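Local coordinates for pyrrolysyl-tRNA synthetase (Desulfitobacterium hafniense, PDB 3DSQ), which probably attaches pyrrolysine to its cognate tRNA at the expense of ATP, as a class II aminoacyl-tRNA synthetase, at residues Pro133-Leu138 with Ile150-Ile155; Gln87-Val92 with Leu175-Leu180; Val223-Leu228 with Leu261-Gly266; Met194-Leu199 with Arg205-Val210. One frame throughout, in Å; residues are numbered along the deposited sequence.

Overall arrangement
All four contacts bear on one mixed sheet, the platform of the class II synthetase core, and they show how side-chain chemistry differs between its buried and its exposed parts. Contacts 1 and 2 are buried and lie on neighbouring elements: strand 150-159 of contact 1 runs between strands 90-91 and 171-180 of contact 2, Arg151 and Glu179 form a salt bridge, and both contacts reach the second subunit. There, apolar groups lie beside polar ones that are held elsewhere in the structure. Contact 4, partly buried, places the Phe207 ring against helix 187-201, whose Met194 also meets contact 2. Contact 3 lies at the surface, where aliphatic carbons do the touching; its strand pairs with that of contact 4.

Contact 1. Residues Pro133-Leu138 with Ile150-Ile155; sequences PNLYTL and IRIFEI
Leu135 reaches out from helix 132-142 and sets its CD2 methyl over strand 150-159, 4.2 Å from Ile152 CG2. The same methyl lies 4.2 Å from Glu154 CB, so one branch of the leucine bridges two alternate residues of the strand. Phe153, between them, starts off toward the opposite face. Strand 150-159 and its antiparallel partner 171-180 form a pair joined by a loop, consistent with motif 2 of class II synthetases, and the helix lies across one side of it.

Glu154 supplies the polar part. Its CG stands anti to the backbone N (chi1 -179°) and the chain runs on extended, carrying the carboxylate past Leu135, where OE2 lies 4.1 Å from CD2. Each carboxylate oxygen has a partner beyond the two segments: OE2 hydrogen-bonds with Thr94 OG1, to which Asn134 ND2 is also bonded, and OE1 makes a salt bridge with Arg128 NH1. Asn134 and Leu138, on the same helix, pack respectively on Leu277 and Leu285 of the second subunit.

Contact 2. Residues Gln87-Val92 with Leu175-Leu180; sequences QGFVQV and LNLTEL
Phe89 reaches Leu177 and Thr178 from the link between helix 72-85 and the short strand 90-91, a helix-strand unit at the dimer interface consistent with motif 1 of class II synthetases. The helix closes in a Schellman motif with Gly88, at positive phi, as its C-prime residue: Phe89 N bonds back to Leu84 O, and Gly88 N to His85 O. The chain thus turns sharply before the aromatic residue. Strand 150-159 separates strands 90-91 and 171-180 in the sheet, so the ring passes beside Arg151 and Phe153 of the intervening strand on its way to the third.

With CG anti to the carbonyl carbon (chi1 -74°), the ring points its CE2 corner at the backbone of strand 171-180. CE2 stands 3.3 Å from Thr178 O, and the oxygen lies near the ring plane, at the edge, where the slightly positive ring hydrogens are. Leu177 adds an apolar touch, its CD2 methyl lying obliquely 4.3 Å from Phe89 CZ. The Thr178 side chain leaves for the opposite side of the strand, where OG1 is hydrogen-bonded with Ile152 O and Trp139 NE1.

Phe89 and Leu177 also share neighbours: both side chains pack on Met194 of helix 187-201 and on Leu84 of helix 72-85.

Contact 3. Residues Val223-Leu228 with Leu261-Gly266; sequences VMKGDL and LMIREG
Ile263 overlaps the aliphatic chain of Lys225 and the side chain of Leu228. Its helix, 257-265, directly follows strand 250-256, a strand-helix unit consistent with motif 3 of class II synthetases; its two partners flank the turn of the beta hairpin formed by strands 219-225 and 228-236. That turn, from Lys225 to Leu228, is type II', with Gly226 at positive phi, and Leu228 N is bonded to Lys225 O at 2.8 Å. Lys225 and Leu228 thereby stand side by side and both face the helix.

Next along the helix from Ile263, Arg264 turns away; NE is bonded to Ala202 O, and NH1 forms a salt bridge with Glu265 OE1, on the anti side of the carboxylate and tilted 27° out of its plane.

The CG2 branch of Ile263, anti to its own backbone N, meets both hairpin residues: it lies 4.0 Å from Lys225 CD and 4.1 Å from Leu228 CD1. Lysine and isoleucine slide past one another in opposite directions, and because the lysine is extended from CB to NZ, methylene carbon rather than the ammonium makes the touch. The longer branch of the isoleucine runs back along the leucine, putting Ile263 CD1 4.1 Å from Leu228 CB.

Contact 4. Residues Met194-Leu199 with Arg205-Val210; sequences MARWVL and REFELV
Leu199 N is bonded to Ala195 O at 2.7 Å, the regular helical link that brings these two side chains, one turn apart, onto the side of the helix facing residues 205-210. Leu199 makes a CH-pi contact: CD1 lies over one face of Phe207, though modelled too close for its exact distance to be trusted, while Leu199 CB lies 4.0 Å from Phe207 CE2. The ring is put there by a chi1 of 64°, which holds CG between the backbone N and carbonyl carbon.

Helix 187-201 packs over a face of the mixed sheet, and this contact is at its edge, where strand 208-213 begins and residues alternate: Phe207 and Leu209 face the helix, whereas Glu206 and Glu208 point away. Val223 of the adjacent strand touches both Leu199 and Phe207.

Arg196 approaches the ring differently, at its edge, with CG 4.2 Å from Phe207 CZ; the two side chains cross at about a right angle. Leu209 CD2 is also near the ring plane, and it rests 4.3 Å from Ala195 CB.

Contact 1. Residues Pro133-Leu138 with Ile150-Ile155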
loop_
_atom_site.group_PDB
_atom_site.type_symbol
_atom_site.label_atom_id
_atom_site.label_comp_id
_atom_site.label_asym_id
_atom_site.label_seq_id
_atom_site.Cartn_x
_atom_site.Cartn_y
_atom_site.Cartn_z
ATOM N N PRO B 133 -14.197 0.395 -9.353
ATOM C CA PRO B 133 -14.774 -0.940 -9.550
ATOM C C PRO B 133 -14.848 -1.813 -8.306
ATOM O O PRO B 133 -15.859 -2.475 -8.062
ATOM C CB PRO B 133 -13.904 -1.547 -10.660
ATOM C CG PRO B 133 -12.625 -0.763 -10.598
ATOM C CD PRO B 133 -13.094 0.640 -10.298
ATOM N N ASN B 134 -13.783 -1.815 -7.517
ATOM C CA ASN B 134 -13.756 -2.620 -6.304
ATOM C C ASN B 134 -14.738 -2.120 -5.249
ATOM O O ASN B 134 -15.343 -2.920 -4.539
ATOM C CB ASN B 134 -12.341 -2.654 -5.727
ATOM C CG ASN B 134 -11.412 -3.526 -6.539
ATOM O OD1 ASN B 134 -11.795 -4.036 -7.604
ATOM N ND2 ASN B 134 -10.187 -3.711 -6.049
ATOM N N LEU B 135 -14.887 -0.802 -5.143
ATOM C CA LEU B 135 -15.808 -0.233 -4.164
ATOM C C LEU B 135 -17.253 -0.477 -4.628
ATOM O O LEU B 135 -18.161 -0.644 -3.816
ATOM C CB LEU B 135 -15.531 1.269 -3.981
ATOM C CG LEU B 135 -14.137 1.650 -3.442
ATOM C CD1 LEU B 135 -14.064 3.156 -3.223
ATOM C CD2 LEU B 135 -13.858 0.926 -2.133
ATOM N N TYR B 136 -17.456 -0.507 -5.942
ATOM C CA TYR B 136 -18.778 -0.776 -6.500
ATOM C C TYR B 136 -19.194 -2.166 -6.030
ATOM O O TYR B 136 -20.330 -2.386 -5.595
ATOM C CB TYR B 136 -18.719 -0.769 -8.026
ATOM C CG TYR B 136 -19.344 0.434 -8.685
ATOM C CD1 TYR B 136 -18.678 1.110 -9.704
ATOM C CD2 TYR B 136 -20.630 0.864 -8.334
ATOM C CE1 TYR B 136 -19.273 2.184 -10.370
ATOM C CE2 TYR B 136 -21.239 1.939 -8.994
ATOM C CZ TYR B 136 -20.553 2.590 -10.012
ATOM O OH TYR B 136 -21.149 3.624 -10.696
ATOM N N THR B 137 -18.248 -3.100 -6.123
ATOM C CA THR B 137 -18.478 -4.482 -5.734
ATOM C C THR B 137 -18.856 -4.562 -4.256
ATOM O O THR B 137 -19.860 -5.179 -3.895
ATOM C CB THR B 137 -17.216 -5.331 -6.032
ATOM O OG1 THR B 137 -16.940 -5.276 -7.440
ATOM C CG2 THR B 137 -17.416 -6.785 -5.628
ATOM N N LEU B 138 -18.065 -3.924 -3.400
ATOM C CA LEU B 138 -18.352 -3.932 -1.968
ATOM C C LEU B 138 -19.702 -3.281 -1.668
ATOM O O LEU B 138 -20.399 -3.683 -0.740
ATOM C CB LEU B 138 -17.238 -3.227 -1.190
ATOM C CG LEU B 138 -15.902 -3.974 -1.138
ATOM C CD1 LEU B 138 -15.032 -3.407 -0.023
ATOM C CD2 LEU B 138 -16.156 -5.440 -0.874
ATOM N N ILE B 150 -24.448 3.789 3.607
ATOM C CA ILE B 150 -23.249 2.993 3.845
ATOM C C ILE B 150 -22.005 3.812 3.490
ATOM O O ILE B 150 -21.820 4.210 2.340
ATOM C CB ILE B 150 -23.275 1.696 2.997
ATOM C CG1 ILE B 150 -24.329 0.731 3.555
ATOM C CG2 ILE B 150 -21.895 1.047 2.987
ATOM C CD1 ILE B 150 -24.581 -0.488 2.682
ATOM N N ARG B 151 -21.157 4.058 4.484
ATOM C CA ARG B 151 -19.944 4.844 4.287
ATOM C C ARG B 151 -18.713 3.953 4.198
ATOM O O ARG B 151 -18.357 3.268 5.155
ATOM C CB ARG B 151 -19.783 5.856 5.427
ATOM C CG ARG B 151 -20.833 6.939 5.383
ATOM C CD ARG B 151 -20.574 8.059 6.379
ATOM N NE ARG B 151 -21.334 9.245 5.991
ATOM C CZ ARG B 151 -21.373 10.381 6.678
ATOM N NH1 ARG B 151 -20.690 10.508 7.811
ATOM N NH2 ARG B 151 -22.097 11.394 6.222
ATOM N N ILE B 152 -18.065 3.985 3.037
ATOM C CA ILE B 152 -16.888 3.165 2.787
ATOM C C ILE B 152 -15.762 3.934 2.082
ATOM O O ILE B 152 -16.020 4.821 1.275
ATOM C CB ILE B 152 -17.290 1.953 1.918
ATOM C CG1 ILE B 152 -18.174 1.010 2.733
ATOM C CG2 ILE B 152 -16.066 1.253 1.374
ATOM C CD1 ILE B 152 -17.456 0.255 3.802
ATOM N N PHE B 153 -14.513 3.598 2.391
ATOM C CA PHE B 153 -13.387 4.244 1.728
ATOM C C PHE B 153 -12.184 3.326 1.695
ATOM O O PHE B 153 -12.106 2.375 2.466
ATOM C CB PHE B 153 -12.992 5.559 2.415
ATOM C CG PHE B 153 -12.195 5.381 3.679
ATOM C CD1 PHE B 153 -12.822 5.070 4.877
ATOM C CD2 PHE B 153 -10.811 5.570 3.674
ATOM C CE1 PHE B 153 -12.088 4.953 6.055
ATOM C CE2 PHE B 153 -10.066 5.456 4.844
ATOM C CZ PHE B 153 -10.704 5.147 6.038
ATOM N N GLU B 154 -11.270 3.605 0.769
ATOM C CA GLU B 154 -10.033 2.845 0.643
ATOM C C GLU B 154 -8.913 3.793 0.239
ATOM O O GLU B 154 -9.118 4.749 -0.502
ATOM C CB GLU B 154 -10.153 1.702 -0.397
ATOM C CG GLU B 154 -8.850 0.855 -0.518
ATOM C CD GLU B 154 -8.991 -0.426 -1.363
ATOM O OE1 GLU B 154 -8.000 -1.191 -1.458
ATOM O OE2 GLU B 154 -10.080 -0.673 -1.921
ATOM N N ILE B 155 -7.730 3.534 0.768
ATOM C CA ILE B 155 -6.545 4.320 0.465
ATOM C C ILE B 155 -5.610 3.265 -0.105
ATOM O O ILE B 155 -5.279 2.312 0.583
ATOM C CB ILE B 155 -5.891 4.890 1.737
ATOM C CG1 ILE B 155 -6.837 5.890 2.421
ATOM C CG2 ILE B 155 -4.565 5.548 1.372
ATOM C CD1 ILE B 155 -6.249 6.537 3.689
#

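Contact 2. Residues Gln87-Val92 with Leu175-Leu180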
loop_
_atom_site.group_PDB
_atom_site.type_symbol
_atom_site.label_atom_id
_atom_site.label_comp_id
_atom_site.label_asym_id
_atom_site.label_seq_id
_atom_site.Cartn_x
_atom_site.Cartn_y
_atom_site.Cartn_z
ATOM N N GLN B 87 -15.617 9.716 11.450
ATOM C CA GLN B 87 -16.839 10.157 10.795
ATOM C C GLN B 87 -17.665 8.944 10.390
ATOM O O GLN B 87 -18.545 9.028 9.533
ATOM C CB GLN B 87 -16.505 11.000 9.571
ATOM C CG GLN B 87 -15.638 12.205 9.898
ATOM C CD GLN B 87 -16.359 13.238 10.751
ATOM O OE1 GLN B 87 -15.730 14.101 11.366
ATOM N NE2 GLN B 87 -17.678 13.160 10.781
ATOM N N GLY B 88 -17.362 7.807 11.006
ATOM C CA GLY B 88 -18.105 6.592 10.730
ATOM C C GLY B 88 -17.791 5.833 9.450
ATOM O O GLY B 88 -18.442 4.824 9.171
ATOM N N PHE B 89 -16.812 6.296 8.675
ATOM C CA PHE B 89 -16.453 5.612 7.438
ATOM C C PHE B 89 -15.703 4.316 7.707
ATOM O O PHE B 89 -14.772 4.276 8.508
ATOM C CB PHE B 89 -15.583 6.502 6.544
ATOM C CG PHE B 89 -16.337 7.602 5.866
ATOM C CD1 PHE B 89 -16.609 8.791 6.532
ATOM C CD2 PHE B 89 -16.775 7.448 4.558
ATOM C CE1 PHE B 89 -17.303 9.810 5.903
ATOM C CE2 PHE B 89 -17.476 8.463 3.914
ATOM C CZ PHE B 89 -17.740 9.650 4.588
ATOM N N VAL B 90 -16.119 3.253 7.028
ATOM C CA VAL B 90 -15.486 1.949 7.181
ATOM C C VAL B 90 -14.406 1.789 6.121
ATOM O O VAL B 90 -14.693 1.844 4.929
ATOM C CB VAL B 90 -16.501 0.816 7.001
ATOM C CG1 VAL B 90 -15.767 -0.529 6.934
ATOM C CG2 VAL B 90 -17.514 0.839 8.156
ATOM N N GLN B 91 -13.171 1.582 6.561
ATOM C CA GLN B 91 -12.057 1.425 5.634
ATOM C C GLN B 91 -11.961 -0.011 5.121
ATOM O O GLN B 91 -12.123 -0.957 5.884
ATOM C CB GLN B 91 -10.747 1.821 6.324
ATOM C CG GLN B 91 -9.566 1.906 5.381
ATOM C CD GLN B 91 -8.320 2.428 6.054
ATOM O OE1 GLN B 91 -8.267 2.567 7.294
ATOM N NE2 GLN B 91 -7.298 2.723 5.247
ATOM N N VAL B 92 -11.726 -0.165 3.818
ATOM C CA VAL B 92 -11.579 -1.499 3.226
ATOM C C VAL B 92 -10.278 -1.589 2.439
ATOM O O VAL B 92 -9.709 -0.578 2.044
ATOM C CB VAL B 92 -12.748 -1.843 2.266
ATOM C CG1 VAL B 92 -14.059 -1.776 3.006
ATOM C CG2 VAL B 92 -12.742 -0.886 1.055
ATOM N N LEU B 175 -7.115 7.874 -2.490
ATOM C CA LEU B 175 -7.998 7.844 -1.340
ATOM C C LEU B 175 -9.330 8.017 -2.046
ATOM O O LEU B 175 -9.494 8.934 -2.842
ATOM C CB LEU B 175 -7.771 9.034 -0.402
ATOM C CG LEU B 175 -9.012 9.438 0.427
ATOM C CD1 LEU B 175 -9.474 8.278 1.292
ATOM C CD2 LEU B 175 -8.696 10.657 1.292
ATOM N N ASN B 176 -10.271 7.126 -1.795
ATOM C CA ASN B 176 -11.563 7.264 -2.435
ATOM C C ASN B 176 -12.589 7.002 -1.364
ATOM O O ASN B 176 -12.712 5.879 -0.904
ATOM C CB ASN B 176 -11.729 6.246 -3.567
ATOM C CG ASN B 176 -12.930 6.543 -4.445
ATOM O OD1 ASN B 176 -13.991 6.944 -3.960
ATOM N ND2 ASN B 176 -12.772 6.336 -5.747
ATOM N N LEU B 177 -13.303 8.043 -0.943
ATOM C CA LEU B 177 -14.324 7.854 0.073
ATOM C C LEU B 177 -15.695 7.979 -0.554
ATOM O O LEU B 177 -15.901 8.744 -1.491
ATOM C CB LEU B 177 -14.152 8.833 1.242
ATOM C CG LEU B 177 -13.964 10.340 1.102
ATOM C CD1 LEU B 177 -14.873 10.918 0.049
ATOM C CD2 LEU B 177 -14.260 10.960 2.474
ATOM N N THR B 178 -16.637 7.217 -0.026
ATOM C CA THR B 178 -17.968 7.199 -0.598
ATOM C C THR B 178 -19.050 6.982 0.426
ATOM O O THR B 178 -18.796 6.530 1.535
ATOM C CB THR B 178 -18.107 6.038 -1.588
ATOM O OG1 THR B 178 -18.073 4.808 -0.851
ATOM C CG2 THR B 178 -16.952 6.035 -2.591
ATOM N N GLU B 179 -20.270 7.306 0.020
ATOM C CA GLU B 179 -21.443 7.100 0.845
ATOM C C GLU B 179 -22.510 6.611 -0.116
ATOM O O GLU B 179 -22.780 7.248 -1.129
ATOM C CB GLU B 179 -21.912 8.391 1.530
ATOM C CG GLU B 179 -23.116 8.158 2.442
ATOM C CD GLU B 179 -23.550 9.402 3.200
ATOM O OE1 GLU B 179 -24.103 10.324 2.569
ATOM O OE2 GLU B 179 -23.334 9.457 4.431
ATOM N N LEU B 180 -23.075 5.454 0.195
ATOM C CA LEU B 180 -24.128 4.854 -0.610
ATOM C C LEU B 180 -25.436 5.047 0.145
ATOM O O LEU B 180 -25.557 4.622 1.294
ATOM C CB LEU B 180 -23.872 3.360 -0.792
ATOM C CG LEU B 180 -24.986 2.538 -1.442
ATOM C CD1 LEU B 180 -25.066 2.841 -2.936
ATOM C CD2 LEU B 180 -24.698 1.064 -1.220
#

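Contact 3. Residues Val223-Leu228 with Leu261-Gly266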
loop_
_atom_site.group_PDB
_atom_site.type_symbol
_atom_site.label_atom_id
_atom_site.label_comp_id
_atom_site.label_asym_id
_atom_site.label_seq_id
_atom_site.Cartn_x
_atom_site.Cartn_y
_atom_site.Cartn_z
ATOM N N VAL B 223 -12.519 19.505 -6.568
ATOM C CA VAL B 223 -11.896 20.316 -5.527
ATOM C C VAL B 223 -10.549 20.830 -6.028
ATOM O O VAL B 223 -9.778 20.083 -6.637
ATOM C CB VAL B 223 -11.674 19.501 -4.237
ATOM C CG1 VAL B 223 -11.178 20.415 -3.132
ATOM C CG2 VAL B 223 -12.970 18.818 -3.823
ATOM N N MET B 224 -10.264 22.108 -5.779
ATOM C CA MET B 224 -9.012 22.694 -6.245
ATOM C C MET B 224 -8.481 23.869 -5.432
ATOM O O MET B 224 -9.197 24.500 -4.661
ATOM C CB MET B 224 -9.166 23.168 -7.689
ATOM C CG MET B 224 -9.844 22.184 -8.620
ATOM S SD MET B 224 -9.608 22.666 -10.319
ATOM C CE MET B 224 -10.507 24.203 -10.347
ATOM N N LYS B 225 -7.202 24.152 -5.634
ATOM C CA LYS B 225 -6.532 25.269 -4.990
ATOM C C LYS B 225 -6.011 26.045 -6.188
ATOM O O LYS B 225 -5.078 25.603 -6.862
ATOM C CB LYS B 225 -5.369 24.780 -4.122
ATOM C CG LYS B 225 -4.695 25.876 -3.307
ATOM C CD LYS B 225 -3.545 25.317 -2.488
ATOM C CE LYS B 225 -2.811 26.416 -1.725
ATOM N NZ LYS B 225 -1.680 25.874 -0.921
ATOM N N GLY B 226 -6.627 27.188 -6.471
ATOM C CA GLY B 226 -6.213 27.959 -7.628
ATOM C C GLY B 226 -6.462 27.101 -8.856
ATOM O O GLY B 226 -7.535 26.515 -8.993
ATOM N N ASP B 227 -5.474 27.011 -9.743
ATOM C CA ASP B 227 -5.592 26.208 -10.957
ATOM C C ASP B 227 -5.066 24.797 -10.669
ATOM O O ASP B 227 -4.619 24.085 -11.566
ATOM C CB ASP B 227 -4.780 26.861 -12.087
ATOM C CG ASP B 227 -4.981 26.177 -13.438
ATOM O OD1 ASP B 227 -4.485 25.045 -13.624
ATOM O OD2 ASP B 227 -5.638 26.777 -14.318
ATOM N N LEU B 228 -5.130 24.391 -9.408
ATOM C CA LEU B 228 -4.635 23.080 -9.021
ATOM C C LEU B 228 -5.734 22.137 -8.549
ATOM O O LEU B 228 -6.410 22.410 -7.558
ATOM C CB LEU B 228 -3.587 23.233 -7.918
ATOM C CG LEU B 228 -2.362 24.088 -8.253
ATOM C CD1 LEU B 228 -1.490 24.249 -7.015
ATOM C CD2 LEU B 228 -1.580 23.438 -9.382
ATOM N N LEU B 261 0.191 16.019 -1.391
ATOM C CA LEU B 261 1.424 16.338 -0.679
ATOM C C LEU B 261 2.291 17.344 -1.413
ATOM O O LEU B 261 2.840 18.264 -0.796
ATOM C CB LEU B 261 2.241 15.066 -0.413
ATOM C CG LEU B 261 1.691 14.183 0.707
ATOM C CD1 LEU B 261 2.488 12.912 0.780
ATOM C CD2 LEU B 261 1.736 14.932 2.043
ATOM N N MET B 262 2.428 17.171 -2.726
ATOM C CA MET B 262 3.241 18.091 -3.507
ATOM C C MET B 262 2.692 19.519 -3.414
ATOM O O MET B 262 3.445 20.490 -3.298
ATOM C CB MET B 262 3.280 17.654 -4.972
ATOM C CG MET B 262 3.814 18.728 -5.913
ATOM S SD MET B 262 3.976 18.119 -7.614
ATOM C CE MET B 262 2.262 18.009 -8.077
ATOM N N ILE B 263 1.372 19.626 -3.473
ATOM C CA ILE B 263 0.687 20.907 -3.419
ATOM C C ILE B 263 0.759 21.535 -2.020
ATOM O O ILE B 263 1.030 22.719 -1.887
ATOM C CB ILE B 263 -0.774 20.727 -3.889
ATOM C CG1 ILE B 263 -0.763 20.380 -5.385
ATOM C CG2 ILE B 263 -1.589 21.973 -3.609
ATOM C CD1 ILE B 263 -2.100 19.930 -5.950
ATOM N N ARG B 264 0.548 20.741 -0.982
ATOM C CA ARG B 264 0.622 21.260 0.373
ATOM C C ARG B 264 2.040 21.704 0.697
ATOM O O ARG B 264 2.260 22.790 1.222
ATOM C CB ARG B 264 0.202 20.187 1.370
ATOM C CG ARG B 264 0.401 20.582 2.817
ATOM C CD ARG B 264 1.210 19.530 3.543
ATOM N NE ARG B 264 0.355 18.511 4.128
ATOM C CZ ARG B 264 0.790 17.379 4.669
ATOM N NH1 ARG B 264 2.084 17.101 4.704
ATOM N NH2 ARG B 264 -0.075 16.532 5.197
ATOM N N GLU B 265 3.005 20.853 0.376
ATOM C CA GLU B 265 4.403 21.130 0.665
ATOM C C GLU B 265 5.097 22.046 -0.327
ATOM O O GLU B 265 6.162 22.584 -0.038
ATOM C CB GLU B 265 5.164 19.808 0.780
ATOM C CG GLU B 265 4.670 18.967 1.943
ATOM C CD GLU B 265 4.823 19.700 3.265
ATOM O OE1 GLU B 265 3.911 19.616 4.115
ATOM O OE2 GLU B 265 5.862 20.362 3.453
ATOM N N GLY B 266 4.495 22.227 -1.492
ATOM C CA GLY B 266 5.105 23.083 -2.490
ATOM C C GLY B 266 6.422 22.532 -3.014
ATOM O O GLY B 266 7.368 23.285 -3.200
#

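Contact 4. Residues Met194-Leu199 with Arg205-Val210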
loop_
_atom_site.group_PDB
_atom_site.type_symbol
_atom_site.label_atom_id
_atom_site.label_comp_id
_atom_site.label_asym_id
_atom_site.label_seq_id
_atom_site.Cartn_x
_atom_site.Cartn_y
_atom_site.Cartn_z
ATOM N N MET B 194 -17.175 15.743 2.809
ATOM C CA MET B 194 -16.054 14.842 2.569
ATOM C C MET B 194 -14.788 15.613 2.232
ATOM O O MET B 194 -13.735 15.364 2.802
ATOM C CB MET B 194 -16.387 13.888 1.423
ATOM C CG MET B 194 -17.664 13.103 1.637
ATOM S SD MET B 194 -17.969 11.948 0.291
ATOM C CE MET B 194 -17.985 10.424 1.176
ATOM N N ALA B 195 -14.893 16.545 1.295
ATOM C CA ALA B 195 -13.746 17.350 0.896
ATOM C C ALA B 195 -13.138 18.047 2.115
ATOM O O ALA B 195 -11.927 17.977 2.357
ATOM C CB ALA B 195 -14.172 18.376 -0.129
ATOM N N ARG B 196 -13.991 18.712 2.887
ATOM C CA ARG B 196 -13.549 19.421 4.079
ATOM C C ARG B 196 -12.893 18.502 5.099
ATOM O O ARG B 196 -11.821 18.821 5.612
ATOM C CB ARG B 196 -14.730 20.170 4.706
ATOM C CG ARG B 196 -15.239 21.308 3.833
ATOM C CD ARG B 196 -16.547 21.877 4.353
ATOM N NE ARG B 196 -16.996 23.018 3.562
ATOM C CZ ARG B 196 -18.235 23.500 3.580
ATOM N NH1 ARG B 196 -19.156 22.940 4.351
ATOM N NH2 ARG B 196 -18.553 24.543 2.825
ATOM N N TRP B 197 -13.521 17.366 5.391
ATOM C CA TRP B 197 -12.953 16.421 6.351
ATOM C C TRP B 197 -11.549 16.015 5.926
ATOM O O TRP B 197 -10.616 16.004 6.731
ATOM C CB TRP B 197 -13.797 15.145 6.453
ATOM C CG TRP B 197 -15.112 15.296 7.152
ATOM C CD1 TRP B 197 -15.365 16.010 8.291
ATOM C CD2 TRP B 197 -16.351 14.672 6.786
ATOM N NE1 TRP B 197 -16.682 15.870 8.655
ATOM C CE2 TRP B 197 -17.311 15.055 7.750
ATOM C CE3 TRP B 197 -16.742 13.826 5.736
ATOM C CZ2 TRP B 197 -18.641 14.623 7.697
ATOM C CZ3 TRP B 197 -18.067 13.396 5.683
ATOM C CH2 TRP B 197 -19.000 13.798 6.661
ATOM N N VAL B 198 -11.418 15.673 4.650
ATOM C CA VAL B 198 -10.148 15.243 4.090
ATOM C C VAL B 198 -9.099 16.349 4.031
ATOM O O VAL B 198 -7.984 16.192 4.541
ATOM C CB VAL B 198 -10.352 14.665 2.669
ATOM C CG1 VAL B 198 -9.004 14.352 2.034
ATOM C CG2 VAL B 198 -11.197 13.400 2.747
ATOM N N LEU B 199 -9.457 17.467 3.410
ATOM C CA LEU B 199 -8.526 18.573 3.285
ATOM C C LEU B 199 -8.100 19.118 4.643
ATOM O O LEU B 199 -6.976 19.598 4.799
ATOM C CB LEU B 199 -9.142 19.667 2.418
ATOM C CG LEU B 199 -9.390 19.192 0.983
ATOM C CD1 LEU B 199 -10.162 20.238 0.214
ATOM C CD2 LEU B 199 -8.059 18.894 0.305
ATOM N N ARG B 205 -5.843 24.286 4.009
ATOM C CA ARG B 205 -6.942 25.168 4.379
ATOM C C ARG B 205 -7.368 26.158 3.297
ATOM O O ARG B 205 -8.268 26.967 3.515
ATOM C CB ARG B 205 -6.577 25.918 5.665
ATOM C CG ARG B 205 -5.919 25.034 6.726
ATOM C CD ARG B 205 -5.961 25.673 8.107
ATOM N NE ARG B 205 -7.281 25.555 8.727
ATOM C CZ ARG B 205 -7.669 26.236 9.804
ATOM N NH1 ARG B 205 -6.839 27.093 10.387
ATOM N NH2 ARG B 205 -8.886 26.058 10.302
ATOM N N GLU B 206 -6.721 26.091 2.137
ATOM C CA GLU B 206 -7.048 26.970 1.016
ATOM C C GLU B 206 -7.459 26.133 -0.191
ATOM O O GLU B 206 -6.621 25.465 -0.797
ATOM C CB GLU B 206 -5.840 27.826 0.621
ATOM C CG GLU B 206 -5.284 28.719 1.719
ATOM C CD GLU B 206 -4.264 29.714 1.187
ATOM O OE1 GLU B 206 -3.314 29.280 0.499
ATOM O OE2 GLU B 206 -4.412 30.926 1.456
ATOM N N PHE B 207 -8.740 26.172 -0.546
ATOM C CA PHE B 207 -9.228 25.409 -1.691
ATOM C C PHE B 207 -10.623 25.856 -2.107
ATOM O O PHE B 207 -11.346 26.479 -1.329
ATOM C CB PHE B 207 -9.251 23.920 -1.347
ATOM C CG PHE B 207 -10.214 23.573 -0.253
ATOM C CD1 PHE B 207 -11.527 23.227 -0.549
ATOM C CD2 PHE B 207 -9.820 23.627 1.078
ATOM C CE1 PHE B 207 -12.437 22.940 0.467
ATOM C CE2 PHE B 207 -10.719 23.344 2.100
ATOM C CZ PHE B 207 -12.032 22.998 1.793
ATOM N N GLU B 208 -10.995 25.531 -3.340
ATOM C CA GLU B 208 -12.308 25.888 -3.863
ATOM C C GLU B 208 -13.010 24.666 -4.459
ATOM O O GLU B 208 -12.367 23.721 -4.915
ATOM C CB GLU B 208 -12.174 26.982 -4.930
ATOM C CG GLU B 208 -11.458 26.543 -6.200
ATOM C CD GLU B 208 -11.397 27.642 -7.249
ATOM O OE1 GLU B 208 -12.461 28.217 -7.571
ATOM O OE2 GLU B 208 -10.288 27.927 -7.753
ATOM N N LEU B 209 -14.336 24.696 -4.453
ATOM C CA LEU B 209 -15.126 23.598 -4.987
ATOM C C LEU B 209 -15.683 23.982 -6.353
ATOM O O LEU B 209 -16.413 24.959 -6.483
ATOM C CB LEU B 209 -16.264 23.274 -4.019
ATOM C CG LEU B 209 -15.785 23.080 -2.576
ATOM C CD1 LEU B 209 -16.976 22.944 -1.647
ATOM C CD2 LEU B 209 -14.892 21.855 -2.493
ATOM N N VAL B 210 -15.328 23.212 -7.373
ATOM C CA VAL B 210 -15.789 23.486 -8.725
ATOM C C VAL B 210 -16.796 22.444 -9.187
ATOM O O VAL B 210 -16.453 21.279 -9.370
ATOM C CB VAL B 210 -14.608 23.512 -9.712
ATOM C CG1 VAL B 210 -15.111 23.756 -11.125
ATOM C CG2 VAL B 210 -13.622 24.592 -9.304
#